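Local coordinates for protein DUF176 (Nitrosomonas europaea, PDB 2OMO) that is a putative antibiotic biosynthesis monooxygenase, probably an oxidoreductase, although its substrate and physiological role are not established, at residues A[42-47]-A[72-77]; A[52-57]-A[88-93]; A[95-100]-A[106-111]. All coordinates share one frame; numbering follows the deposited sequence. Where two conformers were deposited one is given.

Contact 1 of 3, residues A[42-47]-A[72-77]; sequences EATRMN and FVLYEA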
loop_
_atom_site.group_PDB
_atom_site.type_symbol
_atom_site.label_atom_id
_atom_site.label_comp_id
_atom_site.label_asym_id
_atom_site.label_seq_id
_atom_site.Cartn_x
_atom_site.Cartn_y
_atom_site.Cartn_z
ATOM N N GLU A 42 -12.929 14.287 3.775
ATOM C CA GLU A 42 -12.998 14.922 5.074
ATOM C C GLU A 42 -13.283 13.877 6.165
ATOM O O GLU A 42 -12.696 13.906 7.237
ATOM C CB GLU A 42 -14.076 16.016 5.022
ATOM C CG GLU A 42 -14.562 16.575 6.336
ATOM C CD GLU A 42 -15.592 17.701 6.045
ATOM O OE1 GLU A 42 -16.589 17.425 5.327
ATOM O OE2 GLU A 42 -15.369 18.837 6.492
ATOM N N ALA A 43 -14.224 12.985 5.884
ATOM C CA ALA A 43 -14.582 11.909 6.811
ATOM C C ALA A 43 -13.374 10.985 7.023
ATOM O O ALA A 43 -13.094 10.567 8.150
ATOM C CB ALA A 43 -15.805 11.129 6.285
ATOM N N THR A 44 -12.636 10.710 5.944
ATOM C CA THR A 44 -11.492 9.803 6.037
ATOM C C THR A 44 -10.306 10.481 6.758
ATOM O O THR A 44 -9.511 9.799 7.424
ATOM C CB THR A 44 -11.113 9.249 4.634
ATOM O OG1 THR A 44 -12.285 8.682 4.045
ATOM C CG2 THR A 44 -10.008 8.200 4.732
ATOM N N ARG A 45 -10.217 11.808 6.688
ATOM C CA ARG A 45 -9.193 12.555 7.435
ATOM C C ARG A 45 -9.322 12.243 8.931
ATOM O O ARG A 45 -8.330 11.990 9.625
ATOM C CB ARG A 45 -9.340 14.074 7.183
ATOM C CG ARG A 45 -8.322 14.948 7.932
ATOM C CD ARG A 45 -8.600 16.445 7.707
ATOM N NE ARG A 45 -8.432 17.236 8.922
ATOM C CZ ARG A 45 -9.388 17.981 9.485
ATOM N NH1 ARG A 45 -9.135 18.671 10.588
ATOM N NH2 ARG A 45 -10.602 18.046 8.946
HETATM N N MSE A 46 -10.562 12.290 9.427
HETATM C CA MSE A 46 -10.852 12.064 10.826
HETATM C C MSE A 46 -10.466 10.659 11.234
HETATM O O MSE A 46 -9.892 10.447 12.320
HETATM C CB MSE A 46 -12.347 12.282 11.080
HETATM C CG MSE A 46 -12.848 13.556 10.453
HETATM SE SE MSE A 46 -12.272 15.099 11.465
HETATM C CE MSE A 46 -10.523 15.454 10.722
ATOM N N ASN A 47 -10.813 9.690 10.385
ATOM C CA ASN A 47 -10.432 8.282 10.599
ATOM C C ASN A 47 -8.888 8.140 10.680
ATOM O O ASN A 47 -8.355 7.572 11.631
ATOM C CB ASN A 47 -11.032 7.452 9.445
ATOM C CG ASN A 47 -10.885 5.920 9.631
ATOM O OD1 ASN A 47 -10.375 5.460 10.622
ATOM N ND2 ASN A 47 -11.351 5.145 8.635
ATOM N N PHE A 72 -10.219 5.892 -4.311
ATOM C CA PHE A 72 -9.338 6.028 -3.132
ATOM C C PHE A 72 -8.798 4.711 -2.642
ATOM O O PHE A 72 -9.419 3.642 -2.831
ATOM C CB PHE A 72 -10.100 6.688 -1.957
ATOM C CG PHE A 72 -10.537 8.098 -2.247
ATOM C CD1 PHE A 72 -9.723 9.176 -1.873
ATOM C CD2 PHE A 72 -11.733 8.351 -2.958
ATOM C CE1 PHE A 72 -10.136 10.525 -2.166
ATOM C CE2 PHE A 72 -12.158 9.683 -3.243
ATOM C CZ PHE A 72 -11.337 10.768 -2.840
ATOM N N VAL A 73 -7.682 4.794 -1.932
ATOM C CA VAL A 73 -7.113 3.613 -1.222
ATOM C C VAL A 73 -6.799 4.019 0.222
ATOM O O VAL A 73 -6.218 5.105 0.453
ATOM C CB VAL A 73 -5.815 3.132 -1.884
ATOM C CG1 VAL A 73 -4.962 2.228 -0.904
ATOM C CG2 VAL A 73 -6.122 2.406 -3.200
ATOM N N LEU A 74 -7.215 3.194 1.185
ATOM C CA LEU A 74 -6.709 3.278 2.550
ATOM C C LEU A 74 -5.701 2.131 2.733
ATOM O O LEU A 74 -6.059 0.962 2.642
ATOM C CB LEU A 74 -7.834 3.119 3.599
ATOM C CG LEU A 74 -8.943 4.208 3.524
ATOM C CD1 LEU A 74 -9.975 3.911 2.414
ATOM C CD2 LEU A 74 -9.678 4.443 4.895
ATOM N N TYR A 75 -4.462 2.494 3.025
ATOM C CA TYR A 75 -3.385 1.544 3.212
ATOM C C TYR A 75 -3.158 1.414 4.719
ATOM O O TYR A 75 -2.490 2.250 5.344
ATOM C CB TYR A 75 -2.147 2.035 2.457
ATOM C CG TYR A 75 -0.940 1.139 2.541
ATOM C CD1 TYR A 75 -0.810 0.010 1.705
ATOM C CD2 TYR A 75 0.062 1.403 3.444
ATOM C CE1 TYR A 75 0.301 -0.815 1.793
ATOM C CE2 TYR A 75 1.187 0.572 3.550
ATOM C CZ TYR A 75 1.291 -0.548 2.711
ATOM O OH TYR A 75 2.395 -1.389 2.738
ATOM N N GLU A 76 -3.705 0.336 5.284
ATOM C CA GLU A 76 -3.816 0.207 6.737
ATOM C C GLU A 76 -2.883 -0.939 7.192
ATOM O O GLU A 76 -3.195 -2.107 6.981
ATOM C CB GLU A 76 -5.273 -0.114 7.069
ATOM C CG GLU A 76 -6.283 0.797 6.347
ATOM C CD GLU A 76 -7.749 0.524 6.752
ATOM O OE1 GLU A 76 -8.022 -0.437 7.503
ATOM O OE2 GLU A 76 -8.633 1.266 6.267
ATOM N N ALA A 77 -1.749 -0.570 7.789
ATOM C CA ALA A 77 -0.665 -1.473 8.150
ATOM C C ALA A 77 -0.530 -1.439 9.671
ATOM O O ALA A 77 -0.471 -0.344 10.265
ATOM C CB ALA A 77 0.646 -1.003 7.512
HETATM O O HOH W 1 -11.008 2.178 8.141
#
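Thr44 chi1 of -53° puts OG1 beside the backbone N and CG2 anti to it, while Leu74 CG lies anti to its own carbonyl carbon (chi1 -61°), and with these torsions the two side chains reach toward each other and touch tip to tip. The contact packs helix 37-51 against strand 71-78 of the antiparallel sheet, the helix-on-sheet core of a ferredoxin-like alpha+beta fold of the antibiotic biosynthesis monooxygenase family. Thr44 CG2 meets Leu74 CD2 at 3.8 Å, and the backbones stay well apart, with Thr44 CA 8.8 Å from Leu74 CA. The hydroxyl of Thr44 takes no part in this apolar touch; it is hydrogen-bonded to the carbonyl of Phe40 and to the indole N-H of Trp96. One turn further along the helix, Asn47 crosses Leu74 at about a right angle, its ND2 lying 4.2 Å from Leu74 CD2, so that a single methyl serves both helix residues. Trp96 also packs on Leu74 and Asn47. On the opposite side of the sheet, Tyr75 stacks on Tyr75 of the second subunit. A water completes the contact at its polar margin, accepting from Asn47 ND2 at 3.0 Å and donating to Glu76 OE2 at 3.2 Å.

Contact 2 of 3, residues A[52-57]-A[88-93]; sequences IREPGN and KETAHY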
loop_
_atom_site.group_PDB
_atom_site.type_symbol
_atom_site.label_atom_id
_atom_site.label_comp_id
_atom_site.label_asym_id
_atom_site.label_seq_id
_atom_site.Cartn_x
_atom_site.Cartn_y
_atom_site.Cartn_z
ATOM N N ILE A 52 -3.863 6.630 13.274
ATOM C CA ILE A 52 -2.395 6.675 13.438
ATOM C C ILE A 52 -1.918 6.690 14.896
ATOM O O ILE A 52 -0.727 6.510 15.161
ATOM C CB ILE A 52 -1.698 7.779 12.612
ATOM C CG1 ILE A 52 -2.113 9.197 13.058
ATOM C CG2 ILE A 52 -1.958 7.507 11.111
ATOM C CD1 ILE A 52 -1.288 10.303 12.461
ATOM N N ARG A 53 -2.869 6.919 15.799
ATOM C CA ARG A 53 -2.649 6.909 17.232
ATOM C C ARG A 53 -2.985 5.553 17.853
ATOM O O ARG A 53 -2.825 5.363 19.068
ATOM C CB ARG A 53 -3.523 7.990 17.855
ATOM C CG ARG A 53 -3.213 9.388 17.333
ATOM C CD ARG A 53 -4.139 10.429 17.945
ATOM N NE ARG A 53 -4.134 10.327 19.398
ATOM C CZ ARG A 53 -3.273 10.948 20.207
ATOM N NH1 ARG A 53 -2.337 11.761 19.720
ATOM N NH2 ARG A 53 -3.353 10.763 21.515
ATOM N N GLU A 54 -3.470 4.611 17.057
ATOM C CA GLU A 54 -3.818 3.289 17.588
ATOM C C GLU A 54 -2.539 2.514 17.893
ATOM O O GLU A 54 -1.544 2.611 17.144
ATOM C CB GLU A 54 -4.667 2.471 16.619
ATOM C CG GLU A 54 -6.072 2.976 16.362
ATOM C CD GLU A 54 -6.753 2.245 15.232
ATOM O OE1 GLU A 54 -6.351 1.094 14.903
ATOM O OE2 GLU A 54 -7.694 2.817 14.647
ATOM N N PRO A 55 -2.575 1.708 18.973
ATOM C CA PRO A 55 -1.368 0.943 19.295
ATOM C C PRO A 55 -0.977 -0.018 18.123
ATOM O O PRO A 55 -1.815 -0.775 17.582
ATOM C CB PRO A 55 -1.752 0.158 20.568
ATOM C CG PRO A 55 -2.985 0.902 21.139
ATOM C CD PRO A 55 -3.707 1.382 19.867
ATOM N N GLY A 56 0.287 0.055 17.730
ATOM C CA GLY A 56 0.774 -0.855 16.692
ATOM C C GLY A 56 0.468 -0.400 15.273
ATOM O O GLY A 56 0.853 -1.089 14.319
ATOM N N ASN A 57 -0.213 0.743 15.094
ATOM C CA ASN A 57 -0.372 1.283 13.704
ATOM C C ASN A 57 0.972 1.685 13.112
ATOM O O ASN A 57 1.765 2.361 13.781
ATOM C CB ASN A 57 -1.282 2.505 13.630
ATOM C CG ASN A 57 -1.575 2.882 12.208
ATOM O OD1 ASN A 57 -1.051 3.858 11.720
ATOM N ND2 ASN A 57 -2.372 2.065 11.516
ATOM N N LYS A 88 -11.393 -2.126 14.086
ATOM C CA LYS A 88 -12.802 -2.148 13.696
ATOM C C LYS A 88 -13.746 -1.977 14.894
ATOM O O LYS A 88 -14.965 -1.839 14.722
ATOM C CB LYS A 88 -13.138 -3.398 12.871
ATOM C CG LYS A 88 -12.519 -3.357 11.452
ATOM C CD LYS A 88 -13.276 -4.282 10.465
ATOM C CE LYS A 88 -12.388 -4.764 9.314
ATOM N NZ LYS A 88 -13.189 -5.419 8.194
ATOM N N GLU A 89 -13.137 -1.920 16.078
ATOM C CA GLU A 89 -13.813 -1.768 17.366
ATOM C C GLU A 89 -13.878 -0.302 17.791
ATOM O O GLU A 89 -14.646 0.077 18.696
ATOM C CB GLU A 89 -13.068 -2.560 18.450
ATOM C CG GLU A 89 -13.382 -4.049 18.520
ATOM C CD GLU A 89 -13.049 -4.634 19.890
ATOM O OE1 GLU A 89 -13.985 -4.832 20.705
ATOM O OE2 GLU A 89 -11.848 -4.876 20.161
ATOM N N THR A 90 -13.060 0.527 17.156
ATOM C CA THR A 90 -12.912 1.907 17.597
ATOM C C THR A 90 -14.129 2.745 17.184
ATOM O O THR A 90 -14.795 2.440 16.160
ATOM C CB THR A 90 -11.590 2.539 17.075
ATOM O OG1 THR A 90 -11.694 2.779 15.668
ATOM C CG2 THR A 90 -10.413 1.608 17.327
ATOM N N ALA A 91 -14.432 3.772 17.995
ATOM C CA ALA A 91 -15.528 4.703 17.677
ATOM C C ALA A 91 -15.306 5.410 16.318
ATOM O O ALA A 91 -16.245 5.572 15.536
ATOM C CB ALA A 91 -15.707 5.723 18.772
ATOM N N HIS A 92 -14.059 5.807 16.049
ATOM C CA HIS A 92 -13.738 6.563 14.824
ATOM C C HIS A 92 -13.915 5.693 13.597
ATOM O O HIS A 92 -14.424 6.174 12.580
ATOM C CB HIS A 92 -12.357 7.242 14.866
ATOM C CG HIS A 92 -11.205 6.295 15.024
ATOM N ND1 HIS A 92 -10.726 5.881 16.254
ATOM C CD2 HIS A 92 -10.388 5.743 14.098
ATOM C CE1 HIS A 92 -9.679 5.094 16.072
ATOM N NE2 HIS A 92 -9.462 4.984 14.774
ATOM N N TYR A 93 -13.560 4.403 13.694
ATOM C CA TYR A 93 -13.913 3.494 12.601
ATOM C C TYR A 93 -15.425 3.412 12.355
ATOM O O TYR A 93 -15.901 3.528 11.229
ATOM C CB TYR A 93 -13.342 2.079 12.804
ATOM C CG TYR A 93 -13.937 1.104 11.795
ATOM C CD1 TYR A 93 -13.609 1.183 10.431
ATOM C CD2 TYR A 93 -14.878 0.151 12.194
ATOM C CE1 TYR A 93 -14.184 0.296 9.504
ATOM C CE2 TYR A 93 -15.451 -0.731 11.292
ATOM C CZ TYR A 93 -15.099 -0.651 9.953
ATOM O OH TYR A 93 -15.698 -1.528 9.101
#
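A histidine-carboxylate hydrogen bond ties the loop between helix 37-51 and strand 57-65 to the first turn of helix 91-100. His92 NE2 donates to Glu54 OE2 over 2.8 Å, with a bent N-H...O angle of 141°. The two side chains come from opposite directions. The carboxylate oxygen lies at the ring edge, close to the imidazole plane, and is met on its anti lone pair, away from OE1; the carboxylate itself is turned 47° from the ring. Glu54 reaches across with its chain extended beyond CG, from the start of a type II beta turn that ends at Asn57 and is closed by the bond from Asn57 N to Glu54 O.

Thr90 sits beside this bond as the N-cap of the helix. Its OG1 accepts from Tyr93 N at 3.2 Å and also lies 3.1 Å above the centre of the His92 ring, covering one face. In His92, CG is held between the backbone N and the carbonyl carbon (chi1 61°), which folds the ring back over the capping threonine. Thr90 CG2 adds a looser touch to Glu54 OE2 at 4.0 Å.

The carboxylate has further partners: Glu54 OE2 is hydrogen-bonded to His87 ND1, and OE1 to Tyr78 OH. Ser51 OG is hydrogen-bonded to both Glu54 OE2 and His92 NE2, so it lies against both partners of the bent bond. Thr90 OG1 is likewise bonded to the carbonyl of His87.

Glu54 is buried, and its OE2 is gripped by several polar groups, His92 NE2 donating to it. Bonded in this way to several parts of the chain, the carboxylate joins the loop after helix 37-51 to the start of helix 91-100.

Contact 3 of 3, residues A[95-100]-A[106-111]; sequences TWRDTV and EPRKGV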
loop_
_atom_site.group_PDB
_atom_site.type_symbol
_atom_site.label_atom_id
_atom_site.label_comp_id
_atom_site.label_asym_id
_atom_site.label_seq_id
_atom_site.Cartn_x
_atom_site.Cartn_y
_atom_site.Cartn_z
ATOM N N THR A 95 -17.827 5.376 13.291
ATOM C CA THR A 95 -18.296 6.661 12.775
ATOM C C THR A 95 -18.048 6.812 11.262
ATOM O O THR A 95 -18.949 7.175 10.510
ATOM C CB THR A 95 -17.649 7.831 13.557
ATOM O OG1 THR A 95 -18.118 7.803 14.917
ATOM C CG2 THR A 95 -18.000 9.178 12.925
ATOM N N TRP A 96 -16.812 6.546 10.844
ATOM C CA TRP A 96 -16.423 6.616 9.461
ATOM C C TRP A 96 -17.314 5.688 8.619
ATOM O O TRP A 96 -17.922 6.132 7.645
ATOM C CB TRP A 96 -14.930 6.272 9.339
ATOM C CG TRP A 96 -14.450 6.216 7.933
ATOM C CD1 TRP A 96 -13.982 7.269 7.184
ATOM C CD2 TRP A 96 -14.397 5.061 7.101
ATOM N NE1 TRP A 96 -13.617 6.814 5.927
ATOM C CE2 TRP A 96 -13.895 5.468 5.845
ATOM C CE3 TRP A 96 -14.740 3.713 7.288
ATOM C CZ2 TRP A 96 -13.691 4.558 4.787
ATOM C CZ3 TRP A 96 -14.537 2.805 6.238
ATOM C CH2 TRP A 96 -14.017 3.234 5.005
ATOM N N ARG A 97 -17.399 4.413 9.005
ATOM C CA ARG A 97 -18.155 3.414 8.267
ATOM C C ARG A 97 -19.612 3.859 8.057
ATOM O O ARG A 97 -20.108 3.838 6.934
ATOM C CB ARG A 97 -18.113 2.059 8.997
ATOM C CG ARG A 97 -18.798 0.915 8.275
ATOM C CD ARG A 97 -19.073 -0.200 9.268
ATOM N NE ARG A 97 -20.039 0.276 10.265
ATOM C CZ ARG A 97 -20.442 -0.404 11.345
ATOM N NH1 ARG A 97 -19.946 -1.609 11.606
ATOM N NH2 ARG A 97 -21.351 0.126 12.168
ATOM N N ASP A 98 -20.271 4.279 9.134
ATOM C CA ASP A 98 -21.653 4.790 9.029
ATOM C C ASP A 98 -21.750 6.045 8.161
ATOM O O ASP A 98 -22.706 6.195 7.399
ATOM C CB ASP A 98 -22.229 5.079 10.409
ATOM C CG ASP A 98 -22.421 3.838 11.229
ATOM O OD1 ASP A 98 -22.183 2.715 10.709
ATOM O OD2 ASP A 98 -22.839 3.985 12.404
ATOM N N THR A 99 -20.773 6.936 8.283
ATOM C CA THR A 99 -20.781 8.210 7.554
ATOM C C THR A 99 -20.651 8.062 6.025
ATOM O O THR A 99 -21.422 8.703 5.247
ATOM C CB THR A 99 -19.722 9.161 8.131
ATOM O OG1 THR A 99 -20.004 9.374 9.521
ATOM C CG2 THR A 99 -19.734 10.540 7.439
ATOM N N VAL A 100 -19.733 7.204 5.597
ATOM C CA VAL A 100 -19.411 7.118 4.188
ATOM C C VAL A 100 -20.306 6.085 3.471
ATOM O O VAL A 100 -20.298 5.989 2.255
ATOM C CB VAL A 100 -17.898 6.812 3.960
ATOM C CG1 VAL A 100 -16.989 7.815 4.692
ATOM C CG2 VAL A 100 -17.570 5.368 4.390
ATOM N N GLU A 106 -19.929 1.785 -4.958
ATOM C CA GLU A 106 -19.983 0.315 -4.924
ATOM C C GLU A 106 -19.291 -0.171 -3.635
ATOM O O GLU A 106 -18.598 0.627 -2.988
ATOM C CB GLU A 106 -19.286 -0.265 -6.147
ATOM C CG GLU A 106 -17.784 -0.096 -6.124
ATOM C CD GLU A 106 -17.083 -0.697 -7.340
ATOM O OE1 GLU A 106 -17.516 -1.775 -7.820
ATOM O OE2 GLU A 106 -16.075 -0.093 -7.807
ATOM N N PRO A 107 -19.497 -1.458 -3.240
ATOM C CA PRO A 107 -18.861 -1.959 -2.019
ATOM C C PRO A 107 -17.346 -1.769 -2.019
ATOM O O PRO A 107 -16.685 -2.055 -3.009
ATOM C CB PRO A 107 -19.136 -3.465 -2.060
ATOM C CG PRO A 107 -20.417 -3.595 -2.861
ATOM C CD PRO A 107 -20.366 -2.474 -3.881
ATOM N N ARG A 108 -16.818 -1.317 -0.901
ATOM C CA ARG A 108 -15.359 -1.272 -0.694
ATOM C C ARG A 108 -14.827 -2.692 -0.729
ATOM O O ARG A 108 -15.559 -3.627 -0.416
ATOM C CB ARG A 108 -15.020 -0.666 0.643
ATOM C CG ARG A 108 -15.261 0.820 0.677
ATOM C CD ARG A 108 -14.736 1.363 1.962
ATOM N NE ARG A 108 -15.295 0.722 3.160
ATOM C CZ ARG A 108 -16.458 1.084 3.707
ATOM N NH1 ARG A 108 -17.185 2.062 3.159
ATOM N NH2 ARG A 108 -16.889 0.495 4.808
ATOM N N LYS A 109 -13.594 -2.856 -1.177
ATOM C CA LYS A 109 -12.925 -4.147 -1.046
ATOM C C LYS A 109 -11.643 -3.986 -0.268
ATOM O O LYS A 109 -10.872 -3.046 -0.529
ATOM C CB LYS A 109 -12.568 -4.737 -2.409
ATOM C CG LYS A 109 -11.764 -6.089 -2.285
ATOM C CD LYS A 109 -12.560 -7.225 -1.549
ATOM C CE LYS A 109 -12.075 -8.653 -1.947
ATOM N NZ LYS A 109 -10.802 -9.009 -1.284
ATOM N N GLY A 110 -11.394 -4.935 0.653
ATOM C CA GLY A 110 -10.181 -4.947 1.470
ATOM C C GLY A 110 -9.370 -6.166 1.084
ATOM O O GLY A 110 -9.921 -7.314 1.026
ATOM N N VAL A 111 -8.120 -5.934 0.697
ATOM C CA VAL A 111 -7.232 -7.039 0.332
ATOM C C VAL A 111 -6.117 -7.190 1.349
ATOM O O VAL A 111 -5.404 -6.219 1.658
ATOM C CB VAL A 111 -6.697 -6.847 -1.119
ATOM C CG1 VAL A 111 -5.852 -8.056 -1.520
ATOM C CG2 VAL A 111 -7.895 -6.669 -2.076
HETATM O O HOH W 2 -19.438 2.243 4.999
#
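This is a partly buried arginine-aromatic packing contact between helix 91-100 and the chain leading into strand 109-117, an outermost strand of the sheet within the subunit. Arg108 and Trp96 come from opposite directions. The benzo edge of the indole points at one face of the guanidinium: Trp96 CH2 lies 3.4 Å from Arg108 NE and 3.3 Å above the guanidinium plane, offset toward its rim. With the planes 60° apart, the groups are steeply inclined rather than stacked. A bend at chi3 (-56°) in Arg108 turns its end group across the tip of the indole.

Val100 completes the seat. Its CG2 approaches Arg108 NH1 to 3.5 Å and also lies 3.9 Å above the centre of the Trp96 ring. On the guanidinium edge, Arg97 CG comes within 4.0 Å of Arg108 NH2. A water in the guanidinium plane adds a polar link, accepting from Arg108 NH1 at 2.9 Å and donating to Arg97 O at 2.6 Å. The Arg97 guanidinium is engaged elsewhere, holding Asp98 OD1 side-on through NE and NH2 in a salt bridge.

Val100 also packs on Phe40 of helix 37-51, and Arg108 on Val28 and Ala30 of the neighbouring strand. Helices laid over one face of an antiparallel sheet in this way are characteristic of the ferredoxin-like alpha+beta fold.

How the contacts relate
Contacts 1 and 3 lie side by side between helices and the same sheet, their centres about 10 Å apart. Trp96 joins them, its NE1 3.0 Å from Thr44 OG1, while Ala43 CB and Val100 CG1 pack at 3.9 Å. Contact 2 lies nearer the periphery, its centre about 12 Å from that of contact 1; Asn47 OD1 reaches His92 CD2 at 3.5 Å. Contacts 2 and 3 have centres about 15 Å apart and share helix 91-100, with segments adjoining in sequence. Segments of contacts 1 and 2 alternate along the chain, so helix 37-51, its following loop, strand 71-78 and helix 91-100 are interlocked.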